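Local coordinates for protein D-hydantoinase (Ralstonia pickettii, PDB 1NFG) that probably catalyses, with two zinc ions per subunit, the stereospecific hydrolysis of the cyclic amide bond of D-hydantoin derivatives, at residues D186-L191 / L208-R213; H237-E242 / F285-R290; E134-L139 / L165-K170; H98-A103 / I123-P128. All coordinates share one frame; numbering follows the deposited sequence.

Contact 1 of 4, residues D186-L191 / L208-R213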
loop_
_atom_site.group_PDB
_atom_site.type_symbol
_atom_site.label_atom_id
_atom_site.label_comp_id
_atom_site.label_asym_id
_atom_site.label_seq_id
_atom_site.Cartn_x
_atom_site.Cartn_y
_atom_site.Cartn_z
ATOM N N ASP A 186 19.839 14.389 9.677
ATOM C CA ASP A 186 20.374 15.265 8.659
ATOM C C ASP A 186 19.249 16.011 7.966
ATOM O O ASP A 186 19.344 17.221 7.753
ATOM C CB ASP A 186 21.199 14.457 7.666
ATOM C CG ASP A 186 22.332 13.717 8.346
ATOM O OD1 ASP A 186 22.970 14.327 9.234
ATOM O OD2 ASP A 186 22.586 12.544 7.997
ATOM N N ALA A 187 18.173 15.307 7.634
ATOM C CA ALA A 187 17.051 15.965 6.985
ATOM C C ALA A 187 16.562 17.075 7.906
ATOM O O ALA A 187 16.317 18.196 7.463
ATOM C CB ALA A 187 15.934 14.973 6.712
ATOM N N ALA A 188 16.431 16.768 9.192
ATOM C CA ALA A 188 15.976 17.770 10.152
ATOM C C ALA A 188 16.937 18.962 10.195
ATOM O O ALA A 188 16.512 20.111 10.089
ATOM C CB ALA A 188 15.847 17.154 11.535
ATOM N N ASP A 189 18.229 18.688 10.348
ATOM C CA ASP A 189 19.217 19.757 10.396
ATOM C C ASP A 189 19.087 20.681 9.199
ATOM O O ASP A 189 19.082 21.904 9.355
ATOM C CB ASP A 189 20.633 19.191 10.452
ATOM C CG ASP A 189 20.955 18.582 11.797
ATOM O OD1 ASP A 189 20.480 19.136 12.818
ATOM O OD2 ASP A 189 21.688 17.565 11.836
ATOM N N TYR A 190 18.979 20.092 8.010
ATOM C CA TYR A 190 18.832 20.860 6.774
ATOM C C TYR A 190 17.676 21.853 6.887
ATOM O O TYR A 190 17.829 23.040 6.592
ATOM C CB TYR A 190 18.573 19.914 5.603
ATOM C CG TYR A 190 18.173 20.609 4.318
ATOM C CD1 TYR A 190 19.133 21.108 3.438
ATOM C CD2 TYR A 190 16.824 20.776 3.987
ATOM C CE1 TYR A 190 18.762 21.757 2.256
ATOM C CE2 TYR A 190 16.441 21.423 2.811
ATOM C CZ TYR A 190 17.413 21.912 1.948
ATOM O OH TYR A 190 17.033 22.550 0.788
ATOM N N LEU A 191 16.519 21.364 7.317
ATOM C CA LEU A 191 15.353 22.221 7.449
ATOM C C LEU A 191 15.478 23.197 8.608
ATOM O O LEU A 191 15.073 24.351 8.494
ATOM C CB LEU A 191 14.088 21.371 7.605
ATOM C CG LEU A 191 13.715 20.517 6.385
ATOM C CD1 LEU A 191 12.603 19.549 6.742
ATOM C CD2 LEU A 191 13.288 21.421 5.236
ATOM N N LEU A 208 7.796 22.209 11.965
ATOM C CA LEU A 208 7.976 22.284 10.522
ATOM C C LEU A 208 9.367 21.829 10.081
ATOM O O LEU A 208 9.532 21.323 8.966
ATOM C CB LEU A 208 7.713 23.709 10.037
ATOM C CG LEU A 208 6.352 24.278 10.456
ATOM C CD1 LEU A 208 6.206 25.700 9.940
ATOM C CD2 LEU A 208 5.233 23.398 9.923
ATOM N N SER A 209 10.362 21.992 10.949
ATOM C CA SER A 209 11.722 21.595 10.604
ATOM C C SER A 209 11.902 20.083 10.624
ATOM O O SER A 209 12.921 19.561 10.168
ATOM C CB SER A 209 12.742 22.262 11.542
ATOM O OG SER A 209 12.596 21.844 12.889
ATOM N N ARG A 210 10.915 19.377 11.164
ATOM C CA ARG A 210 10.979 17.924 11.206
ATOM C C ARG A 210 9.598 17.308 11.007
ATOM O O ARG A 210 9.011 16.719 11.917
ATOM C CB ARG A 210 11.643 17.446 12.509
ATOM C CG ARG A 210 11.252 18.195 13.761
ATOM C CD ARG A 210 12.405 18.237 14.763
ATOM N NE ARG A 210 13.008 16.928 15.009
ATOM C CZ ARG A 210 14.298 16.751 15.295
ATOM N NH1 ARG A 210 15.110 17.796 15.368
ATOM N NH2 ARG A 210 14.784 15.537 15.497
ATOM N N PRO A 211 9.072 17.431 9.780
ATOM C CA PRO A 211 7.765 16.920 9.368
ATOM C C PRO A 211 7.732 15.395 9.319
ATOM O O PRO A 211 8.776 14.735 9.326
ATOM C CB PRO A 211 7.583 17.548 7.994
ATOM C CG PRO A 211 8.972 17.508 7.456
ATOM C CD PRO A 211 9.785 18.009 8.626
ATOM N N PRO A 212 6.525 14.819 9.251
ATOM C CA PRO A 212 6.301 13.372 9.200
ATOM C C PRO A 212 7.278 12.569 8.349
ATOM O O PRO A 212 7.682 11.473 8.737
ATOM C CB PRO A 212 4.874 13.273 8.686
ATOM C CG PRO A 212 4.224 14.447 9.348
ATOM C CD PRO A 212 5.246 15.548 9.148
ATOM N N ARG A 213 7.665 13.100 7.194
ATOM C CA ARG A 213 8.576 12.368 6.322
ATOM C C ARG A 213 9.895 12.063 7.020
ATOM O O ARG A 213 10.466 10.987 6.838
ATOM C CB ARG A 213 8.860 13.159 5.054
ATOM C CG ARG A 213 9.377 12.298 3.922
ATOM C CD ARG A 213 8.207 11.606 3.268
ATOM N NE ARG A 213 8.099 10.189 3.591
ATOM C CZ ARG A 213 6.944 9.534 3.616
ATOM N NH1 ARG A 213 5.812 10.178 3.353
ATOM N NH2 ARG A 213 6.919 8.235 3.873
#
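In the helical excursion that links strands 178-180 and 233-235 of the TIM barrel, Ala188 and Leu191 of helix 185-197 lie against Ser209, Arg210 and Pro211, the turn that leads into helix 212-229. The carbonyl of Ser209 sits on the flank of the helix: its O is 3.3 Å from Leu191 CB and receives a CA-H...O contact from Ala188 CA at 3.5 Å, with an angle of 151° at the hydrogen. Alanine suits that spot, since its short side chain lets the turn come close to the helix backbone. Leu191 swings CG beside its own backbone N, chi1 -65°, which carries CD1 forward to meet CD of Pro211 at 3.7 Å, a purely apolar touch. The hydroxyl of Ser209 bonds back to the carbonyls of Tyr205 and His206 in helix 204-208. The bent chain of Arg210 brings its guanidinium over the methyl of Ala188; Ala188 CB lies 4.0 Å from Arg210 NH1, over one face of the group but displaced toward its rim. NH2 is held by a salt bridge to Glu183, while Asp189 OD1, 6.1 Å from Arg210 NH1, is not in contact, though its charge may still be felt. The same helix also meets the second subunit: Tyr190 OH bonds to Asp169 there, and Leu191 packs on Ile228 of that subunit. The arrangement is a helix packed on the turn before the next helix in an amidohydrolase barrel, and Arg210, close to Thr286 and Tyr153, borders the probable substrate site.

Contact 2 of 4, residues H237-E242 / F285-R290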
loop_
_atom_site.group_PDB
_atom_site.type_symbol
_atom_site.label_atom_id
_atom_site.label_comp_id
_atom_site.label_asym_id
_atom_site.label_seq_id
_atom_site.Cartn_x
_atom_site.Cartn_y
_atom_site.Cartn_z
ATOM N N HIS A 237 8.026 6.078 20.450
ATOM C CA HIS A 237 7.158 7.165 20.024
ATOM C C HIS A 237 6.792 7.281 18.539
ATOM O O HIS A 237 7.276 8.169 17.840
ATOM C CB HIS A 237 7.703 8.515 20.522
ATOM C CG HIS A 237 9.143 8.765 20.184
ATOM N ND1 HIS A 237 9.680 8.492 18.944
ATOM C CD2 HIS A 237 10.148 9.300 20.919
ATOM C CE1 HIS A 237 10.954 8.846 18.931
ATOM N NE2 HIS A 237 11.261 9.338 20.115
ATOM N N VAL A 238 5.946 6.369 18.057
ATOM C CA VAL A 238 5.453 6.441 16.682
ATOM C C VAL A 238 4.400 7.527 16.844
ATOM O O VAL A 238 3.489 7.389 17.660
ATOM C CB VAL A 238 4.765 5.148 16.244
ATOM C CG1 VAL A 238 4.050 5.376 14.923
ATOM C CG2 VAL A 238 5.799 4.034 16.102
ATOM N N THR A 239 4.509 8.595 16.067
ATOM C CA THR A 239 3.609 9.726 16.236
ATOM C C THR A 239 2.633 10.114 15.125
ATOM O O THR A 239 1.769 10.963 15.339
ATOM C CB THR A 239 4.441 10.967 16.537
ATOM O OG1 THR A 239 5.050 11.430 15.321
ATOM C CG2 THR A 239 5.551 10.622 17.525
ATOM N N CYS A 240 2.755 9.521 13.944
ATOM C CA CYS A 240 1.871 9.922 12.861
ATOM C C CYS A 240 1.528 8.798 11.908
ATOM O O CYS A 240 2.127 7.720 11.947
ATOM C CB CYS A 240 2.519 11.061 12.076
ATOM S SG CYS A 240 4.122 10.595 11.360
ATOM N N GLU A 241 0.570 9.074 11.034
ATOM C CA GLU A 241 0.106 8.103 10.056
ATOM C C GLU A 241 1.206 7.549 9.149
ATOM O O GLU A 241 1.280 6.335 8.925
ATOM C CB GLU A 241 -1.015 8.727 9.219
ATOM C CG GLU A 241 -1.449 7.913 8.020
ATOM C CD GLU A 241 -2.708 8.468 7.374
ATOM O OE1 GLU A 241 -2.909 9.705 7.410
ATOM O OE2 GLU A 241 -3.490 7.663 6.821
ATOM N N GLU A 242 2.070 8.424 8.640
ATOM C CA GLU A 242 3.126 7.965 7.744
ATOM C C GLU A 242 4.161 7.047 8.382
ATOM O O GLU A 242 4.547 6.049 7.777
ATOM C CB GLU A 242 3.816 9.152 7.050
ATOM C CG GLU A 242 3.699 10.464 7.777
ATOM C CD GLU A 242 2.397 11.188 7.507
ATOM O OE1 GLU A 242 2.164 11.564 6.340
ATOM O OE2 GLU A 242 1.614 11.392 8.464
ATOM N N PHE A 285 8.571 19.100 21.877
ATOM C CA PHE A 285 9.079 17.766 22.164
ATOM C C PHE A 285 9.307 17.090 20.822
ATOM O O PHE A 285 8.837 17.577 19.792
ATOM C CB PHE A 285 8.109 16.968 23.040
ATOM C CG PHE A 285 6.674 17.097 22.640
ATOM C CD1 PHE A 285 6.194 16.466 21.501
ATOM C CD2 PHE A 285 5.797 17.849 23.414
ATOM C CE1 PHE A 285 4.861 16.583 21.142
ATOM C CE2 PHE A 285 4.464 17.971 23.065
ATOM C CZ PHE A 285 3.993 17.337 21.927
ATOM N N THR A 286 10.029 15.976 20.836
ATOM C CA THR A 286 10.361 15.279 19.608
ATOM C C THR A 286 10.022 13.791 19.616
ATOM O O THR A 286 10.255 13.106 20.609
ATOM C CB THR A 286 11.867 15.450 19.321
ATOM O OG1 THR A 286 12.157 16.842 19.150
ATOM C CG2 THR A 286 12.283 14.677 18.079
ATOM N N PRO A 287 9.465 13.274 18.503
ATOM C CA PRO A 287 9.151 14.030 17.287
ATOM C C PRO A 287 8.109 15.104 17.572
ATOM O O PRO A 287 7.481 15.102 18.632
ATOM C CB PRO A 287 8.657 12.951 16.336
ATOM C CG PRO A 287 9.521 11.791 16.700
ATOM C CD PRO A 287 9.458 11.826 18.217
ATOM N N PRO A 288 7.903 16.033 16.628
ATOM C CA PRO A 288 6.932 17.117 16.810
ATOM C C PRO A 288 5.484 16.663 16.930
ATOM O O PRO A 288 5.108 15.606 16.426
ATOM C CB PRO A 288 7.128 17.980 15.557
ATOM C CG PRO A 288 8.474 17.600 15.053
ATOM C CD PRO A 288 8.533 16.125 15.302
ATOM N N ALA A 289 4.677 17.486 17.594
ATOM C CA ALA A 289 3.256 17.211 17.738
ATOM C C ALA A 289 2.699 17.202 16.316
ATOM O O ALA A 289 3.063 18.049 15.496
ATOM C CB ALA A 289 2.596 18.303 18.547
ATOM N N ARG A 290 1.815 16.256 16.025
ATOM C CA ARG A 290 1.241 16.145 14.693
ATOM C C ARG A 290 -0.121 16.822 14.526
ATOM O O ARG A 290 -0.306 17.966 14.938
ATOM C CB ARG A 290 1.154 14.671 14.317
ATOM C CG ARG A 290 2.488 13.945 14.428
ATOM C CD ARG A 290 3.585 14.699 13.694
ATOM N NE ARG A 290 4.791 13.892 13.538
ATOM C CZ ARG A 290 5.931 14.345 13.025
ATOM N NH1 ARG A 290 6.027 15.606 12.617
ATOM N NH2 ARG A 290 6.975 13.534 12.918
#
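His237 and Pro287 meet by a CH-pi contact. The CD methylene of Pro287 stands over the centre of the imidazole, 3.4 Å from the ring centroid and 10° off the ring normal. A proline is apt here: its rigid ring presents CD, whose C-H groups are mildly polarised by the adjoining amide nitrogen, and the cis peptide bond before it fixes how the chain turns between Pro287 and Thr286. The carbonyl O of Thr286 lies near the same ring, 3.8 Å from His237 CD2, in an oblique position.

Van der Waals packing continues along both segments. Thr239 places OG1 between its backbone N and carbonyl carbon, chi1 76°, which leaves CG2 beside Pro287 CB at 4.1 Å. Cys240, the N-cap of helix 241-253, sets its CB 3.7 Å from Arg290 CG.

Polar bonding is carried by Arg290. Its NE-H points to Thr239 OG1 at 3.1 Å with an N-H...O angle of 151°, the oxygen tilted somewhat from the guanidinium plane. Glu215 joins the pair, taking a salt bridge from Arg290 NH2 and a hydrogen bond with Thr239 OG1, while Arg290 NH1 bonds to the backbone O of Arg210. A buried guanidinium is thus supplied on three nitrogens.

Metal binding completes the site: His237 is a ligand of the second zinc, together with His181 and carboxylated Lys148. Thr286, bonded through OG1 to Asn335, probably binds substrate along with that residue. The proline over one face should limit tilting of the zinc-bound imidazole, and the Arg290-Glu215-Thr239 network is consistent with holding the loop that carries it.

Contact 3 of 4, residues E134-L139 / L165-K170; sequences EELEVL and LKTLDK
A salt-bridge network joins segment 134-139 to helix 161-174, with Lys170 reaching between Glu134 and Glu137. Lys170 NZ donates to Glu134 OE2 at 2.7 Å and to Glu137 OE2 at 2.7 Å, so a single ammonium group is shared by two carboxylates. The two are met differently: the nitrogen approaches Glu134 from above the carboxylate plane, 39° out of it, but reaches Glu137 on the anti side of OE2, 24° out of plane. Each glutamate crosses the lysine chain at about a right angle. Nearer the backbone of Lys170 the contact is apolar. Leu136 lays CD1 3.8 Å from Lys170 CB and 4.4 Å from Thr167 CG2, and it also touches Leu100 and Phe147. The lysine bends at chi2, -58°, which carries its amine away from the leucine toward the glutamates; a long flexible chain with one charged end fits both roles. Thr167, whose hydroxyl bonds to Thr163 O, offers the leucine its methyl. With two negative groups around it, Lys170 would be expected to keep its proton readily, and its charge should ease the approach of the two carboxylates to each other.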
loop_
_atom_site.group_PDB
_atom_site.type_symbol
_atom_site.label_atom_id
_atom_site.label_comp_id
_atom_site.label_asym_id
_atom_site.label_seq_id
_atom_site.Cartn_x
_atom_site.Cartn_y
_atom_site.Cartn_z
ATOM N N GLU A 134 31.140 -4.094 22.823
ATOM C CA GLU A 134 31.424 -5.399 23.389
ATOM C C GLU A 134 30.769 -5.527 24.773
ATOM O O GLU A 134 30.544 -6.637 25.260
ATOM C CB GLU A 134 32.938 -5.602 23.462
ATOM C CG GLU A 134 33.401 -6.985 23.022
ATOM C CD GLU A 134 32.766 -7.443 21.712
ATOM O OE1 GLU A 134 32.710 -6.644 20.750
ATOM O OE2 GLU A 134 32.327 -8.613 21.643
ATOM N N GLU A 135 30.451 -4.391 25.393
ATOM C CA GLU A 135 29.809 -4.395 26.706
ATOM C C GLU A 135 28.368 -4.900 26.612
ATOM O O GLU A 135 27.797 -5.371 27.599
ATOM C CB GLU A 135 29.786 -2.989 27.325
ATOM C CG GLU A 135 31.094 -2.496 27.911
ATOM C CD GLU A 135 30.929 -1.184 28.670
ATOM O OE1 GLU A 135 30.503 -1.205 29.852
ATOM O OE2 GLU A 135 31.216 -0.123 28.076
ATOM N N LEU A 136 27.774 -4.787 25.430
ATOM C CA LEU A 136 26.405 -5.241 25.232
ATOM C C LEU A 136 26.324 -6.747 25.464
ATOM O O LEU A 136 25.240 -7.314 25.565
ATOM C CB LEU A 136 25.934 -4.892 23.821
ATOM C CG LEU A 136 25.910 -3.395 23.493
ATOM C CD1 LEU A 136 25.552 -3.225 22.030
ATOM C CD2 LEU A 136 24.917 -2.655 24.389
ATOM N N GLU A 137 27.481 -7.390 25.552
ATOM C CA GLU A 137 27.537 -8.826 25.795
ATOM C C GLU A 137 27.459 -9.062 27.295
ATOM O O GLU A 137 27.290 -10.191 27.746
ATOM C CB GLU A 137 28.847 -9.407 25.251
ATOM C CG GLU A 137 28.973 -9.328 23.740
ATOM C CD GLU A 137 28.737 -10.662 23.059
ATOM O OE1 GLU A 137 27.985 -11.493 23.612
ATOM O OE2 GLU A 137 29.294 -10.880 21.960
ATOM N N VAL A 138 27.563 -7.979 28.060
ATOM C CA VAL A 138 27.545 -8.058 29.516
ATOM C C VAL A 138 26.291 -7.512 30.196
ATOM O O VAL A 138 25.694 -8.191 31.024
ATOM C CB VAL A 138 28.776 -7.326 30.106
ATOM C CG1 VAL A 138 28.716 -7.330 31.626
ATOM C CG2 VAL A 138 30.054 -7.990 29.617
ATOM N N LEU A 139 25.898 -6.288 29.856
ATOM C CA LEU A 139 24.722 -5.665 30.460
ATOM C C LEU A 139 23.493 -6.563 30.602
ATOM O O LEU A 139 22.815 -6.529 31.631
ATOM C CB LEU A 139 24.342 -4.390 29.698
ATOM C CG LEU A 139 24.868 -3.092 30.321
ATOM C CD1 LEU A 139 26.381 -3.127 30.367
ATOM C CD2 LEU A 139 24.389 -1.896 29.522
ATOM N N LEU A 165 23.395 -1.458 12.959
ATOM C CA LEU A 165 23.563 -2.835 12.525
ATOM C C LEU A 165 24.394 -3.622 13.544
ATOM O O LEU A 165 24.121 -4.799 13.801
ATOM C CB LEU A 165 24.242 -2.863 11.155
ATOM C CG LEU A 165 23.347 -2.560 9.947
ATOM C CD1 LEU A 165 24.172 -2.043 8.779
ATOM C CD2 LEU A 165 22.594 -3.826 9.572
ATOM N N LYS A 166 25.410 -2.980 14.121
ATOM C CA LYS A 166 26.252 -3.647 15.107
ATOM C C LYS A 166 25.455 -3.887 16.377
ATOM O O LYS A 166 25.586 -4.936 17.015
ATOM C CB LYS A 166 27.505 -2.814 15.412
ATOM C CG LYS A 166 28.615 -3.036 14.397
ATOM C CD LYS A 166 29.924 -2.344 14.761
ATOM C CE LYS A 166 29.892 -0.853 14.482
ATOM N NZ LYS A 166 31.270 -0.284 14.488
ATOM N N THR A 167 24.624 -2.908 16.733
ATOM C CA THR A 167 23.778 -3.012 17.916
ATOM C C THR A 167 22.728 -4.100 17.689
ATOM O O THR A 167 22.505 -4.937 18.561
ATOM C CB THR A 167 23.066 -1.684 18.208
ATOM O OG1 THR A 167 24.039 -0.653 18.388
ATOM C CG2 THR A 167 22.230 -1.791 19.470
ATOM N N LEU A 168 22.088 -4.092 16.519
ATOM C CA LEU A 168 21.079 -5.103 16.209
ATOM C C LEU A 168 21.721 -6.478 16.304
ATOM O O LEU A 168 21.121 -7.431 16.810
ATOM C CB LEU A 168 20.510 -4.922 14.791
ATOM C CG LEU A 168 19.183 -4.203 14.494
ATOM C CD1 LEU A 168 18.319 -4.131 15.741
ATOM C CD2 LEU A 168 19.449 -2.819 13.964
ATOM N N ASP A 169 22.955 -6.576 15.826
ATOM C CA ASP A 169 23.667 -7.843 15.842
ATOM C C ASP A 169 23.990 -8.331 17.259
ATOM O O ASP A 169 23.835 -9.517 17.561
ATOM C CB ASP A 169 24.941 -7.723 15.004
ATOM C CG ASP A 169 25.640 -9.046 14.825
ATOM O OD1 ASP A 169 26.398 -9.443 15.737
ATOM O OD2 ASP A 169 25.420 -9.698 13.782
ATOM N N LYS A 170 24.433 -7.421 18.125
ATOM C CA LYS A 170 24.750 -7.772 19.506
ATOM C C LYS A 170 23.487 -8.177 20.270
ATOM O O LYS A 170 23.515 -9.097 21.095
ATOM C CB LYS A 170 25.418 -6.592 20.220
ATOM C CG LYS A 170 26.906 -6.450 19.944
ATOM C CD LYS A 170 27.659 -7.709 20.354
ATOM C CE LYS A 170 29.161 -7.534 20.217
ATOM N NZ LYS A 170 29.894 -8.819 20.401
#

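Contact 4 of 4, residues H98-A103 / I123-P128; sequences HSLAEA and IIVLDP
Leu100 and Ile123 cross at about a right angle, the leucine coming off the first turn of helix 100-111 and the isoleucine off strand 118-124. Leu100 CD2 does the touching, 4.0 Å from Ile123 CG1 and 4.4 Å from Val125 CG2, so one methyl touches two branched side chains, the second more loosely. Ile123 extends CG1 opposite its backbone N, chi1 -175°, and its CD1 reaches Ala103 CB at 4.5 Å, where a small residue lets the helix approach the strand. The helix start is fixed by polar groups: Ser99, the N-cap, takes Glu102 N on its OG at 2.9 Å. The imidazole of His98 then turns its edge to Glu102, ND1 donating to OE2 at 3.1 Å on the syn side, the oxygen in the ring plane though the nitrogen is 33° out of the plane of the carboxylate. Water 1 bridges the segments, donating to His98 O at 2.9 Å and to Asp127 OD2, an atom that also accepts from Gly97 N. Within this beta-alpha-beta unit of the barrel, the helix lies over both strands, Ala103 touching Cys92 of strand 85-93 as well as Ile123, while Val132 of helix 130-135 and Leu136 just beyond it also touch Leu100.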
loop_
_atom_site.group_PDB
_atom_site.type_symbol
_atom_site.label_atom_id
_atom_site.label_comp_id
_atom_site.label_asym_id
_atom_site.label_seq_id
_atom_site.Cartn_x
_atom_site.Cartn_y
_atom_site.Cartn_z
ATOM N N HIS A 98 32.994 7.501 27.798
ATOM C CA HIS A 98 32.912 6.640 28.972
ATOM C C HIS A 98 32.238 5.300 28.647
ATOM O O HIS A 98 31.626 5.143 27.587
ATOM C CB HIS A 98 32.181 7.383 30.097
ATOM C CG HIS A 98 32.939 8.564 30.629
ATOM N ND1 HIS A 98 34.039 8.434 31.452
ATOM C CD2 HIS A 98 32.783 9.895 30.419
ATOM C CE1 HIS A 98 34.526 9.634 31.723
ATOM N NE2 HIS A 98 33.783 10.538 31.109
ATOM N N SER A 99 32.370 4.331 29.551
ATOM C CA SER A 99 31.798 3.000 29.348
ATOM C C SER A 99 30.316 2.911 29.699
ATOM O O SER A 99 29.731 3.849 30.260
ATOM C CB SER A 99 32.548 1.975 30.191
ATOM O OG SER A 99 32.338 2.228 31.570
ATOM N N LEU A 100 29.713 1.774 29.368
ATOM C CA LEU A 100 28.305 1.570 29.681
ATOM C C LEU A 100 28.221 1.340 31.188
ATOM O O LEU A 100 27.366 1.916 31.871
ATOM C CB LEU A 100 27.737 0.373 28.897
ATOM C CG LEU A 100 27.760 0.574 27.375
ATOM C CD1 LEU A 100 27.066 -0.578 26.689
ATOM C CD2 LEU A 100 27.083 1.890 27.023
ATOM N N ALA A 101 29.130 0.513 31.699
ATOM C CA ALA A 101 29.179 0.238 33.126
ATOM C C ALA A 101 29.253 1.565 33.890
ATOM O O ALA A 101 28.481 1.780 34.833
ATOM C CB ALA A 101 30.379 -0.619 33.444
ATOM N N GLU A 102 30.165 2.455 33.477
ATOM C CA GLU A 102 30.312 3.758 34.132
ATOM C C GLU A 102 28.929 4.423 34.188
ATOM O O GLU A 102 28.577 5.071 35.176
ATOM C CB GLU A 102 31.304 4.688 33.372
ATOM C CG GLU A 102 32.847 4.438 33.548
ATOM C CD GLU A 102 33.719 5.677 33.172
ATOM O OE1 GLU A 102 33.417 6.772 33.693
ATOM O OE2 GLU A 102 34.698 5.578 32.379
ATOM N N ALA A 103 28.147 4.239 33.123
ATOM C CA ALA A 103 26.804 4.821 33.013
ATOM C C ALA A 103 25.806 4.180 33.974
ATOM O O ALA A 103 25.041 4.875 34.649
ATOM C CB ALA A 103 26.296 4.699 31.575
ATOM N N ILE A 123 19.554 0.852 28.138
ATOM C CA ILE A 123 20.869 1.448 27.997
ATOM C C ILE A 123 21.006 2.189 26.665
ATOM O O ILE A 123 20.815 1.602 25.595
ATOM C CB ILE A 123 21.987 0.384 28.129
ATOM C CG1 ILE A 123 23.356 1.073 28.089
ATOM C CG2 ILE A 123 21.847 -0.664 27.031
ATOM C CD1 ILE A 123 23.499 2.223 29.091
ATOM N N ILE A 124 21.309 3.485 26.737
ATOM C CA ILE A 124 21.495 4.287 25.534
ATOM C C ILE A 124 22.953 4.222 25.105
ATOM O O ILE A 124 23.850 4.514 25.893
ATOM C CB ILE A 124 21.175 5.769 25.753
ATOM C CG1 ILE A 124 19.683 5.966 25.993
ATOM C CG2 ILE A 124 21.615 6.564 24.540
ATOM C CD1 ILE A 124 19.271 7.414 26.068
ATOM N N VAL A 125 23.183 3.843 23.855
ATOM C CA VAL A 125 24.529 3.764 23.316
ATOM C C VAL A 125 24.733 4.911 22.324
ATOM O O VAL A 125 24.238 4.856 21.200
ATOM C CB VAL A 125 24.746 2.436 22.590
ATOM C CG1 VAL A 125 26.158 2.363 22.041
ATOM C CG2 VAL A 125 24.478 1.291 23.534
ATOM N N LEU A 126 25.444 5.954 22.742
ATOM C CA LEU A 126 25.700 7.084 21.859
ATOM C C LEU A 126 27.186 7.273 21.511
ATOM O O LEU A 126 27.565 8.269 20.894
ATOM C CB LEU A 126 25.117 8.366 22.463
ATOM C CG LEU A 126 25.342 8.664 23.945
ATOM C CD1 LEU A 126 26.823 8.883 24.235
ATOM C CD2 LEU A 126 24.534 9.895 24.317
ATOM N N ASP A 127 28.021 6.312 21.897
ATOM C CA ASP A 127 29.451 6.365 21.609
ATOM C C ASP A 127 29.892 4.920 21.407
ATOM O O ASP A 127 30.583 4.336 22.244
ATOM C CB ASP A 127 30.209 7.014 22.773
ATOM C CG ASP A 127 31.696 7.165 22.492
ATOM O OD1 ASP A 127 32.071 7.280 21.306
ATOM O OD2 ASP A 127 32.494 7.182 23.455
ATOM N N PRO A 128 29.496 4.334 20.264
ATOM C CA PRO A 128 29.746 2.964 19.799
ATOM C C PRO A 128 31.187 2.504 19.671
ATOM O O PRO A 128 31.595 2.025 18.612
ATOM C CB PRO A 128 29.021 2.928 18.463
ATOM C CG PRO A 128 29.246 4.290 17.959
ATOM C CD PRO A 128 28.941 5.145 19.165
HETATM O O HOH W 1 33.356 5.458 25.251
#

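In the fold
The four contacts form two pairs within the amidohydrolase barrel. Contacts 3 and 4 have centres about 11 Å apart and are joined by Glu135, whose carboxylate takes the backbone N-H groups of Leu100 and Ala101 at the start of helix 100-111. Contacts 1 and 2, whose centres are about 12 Å apart, meet where Pro212 packs on Glu242 and Arg210 on Pro288. Contact 2 supplies a zinc ligand, His237; the side chain of Arg210 in contact 1 lies about 8 Å from a zinc, and that of Ile124 in contact 4 about 7 Å. Contact 3 stands apart from the site, yet contacts 1 and 3 both reach the second subunit, where contact 3 of one chain meets contact 1 of the other.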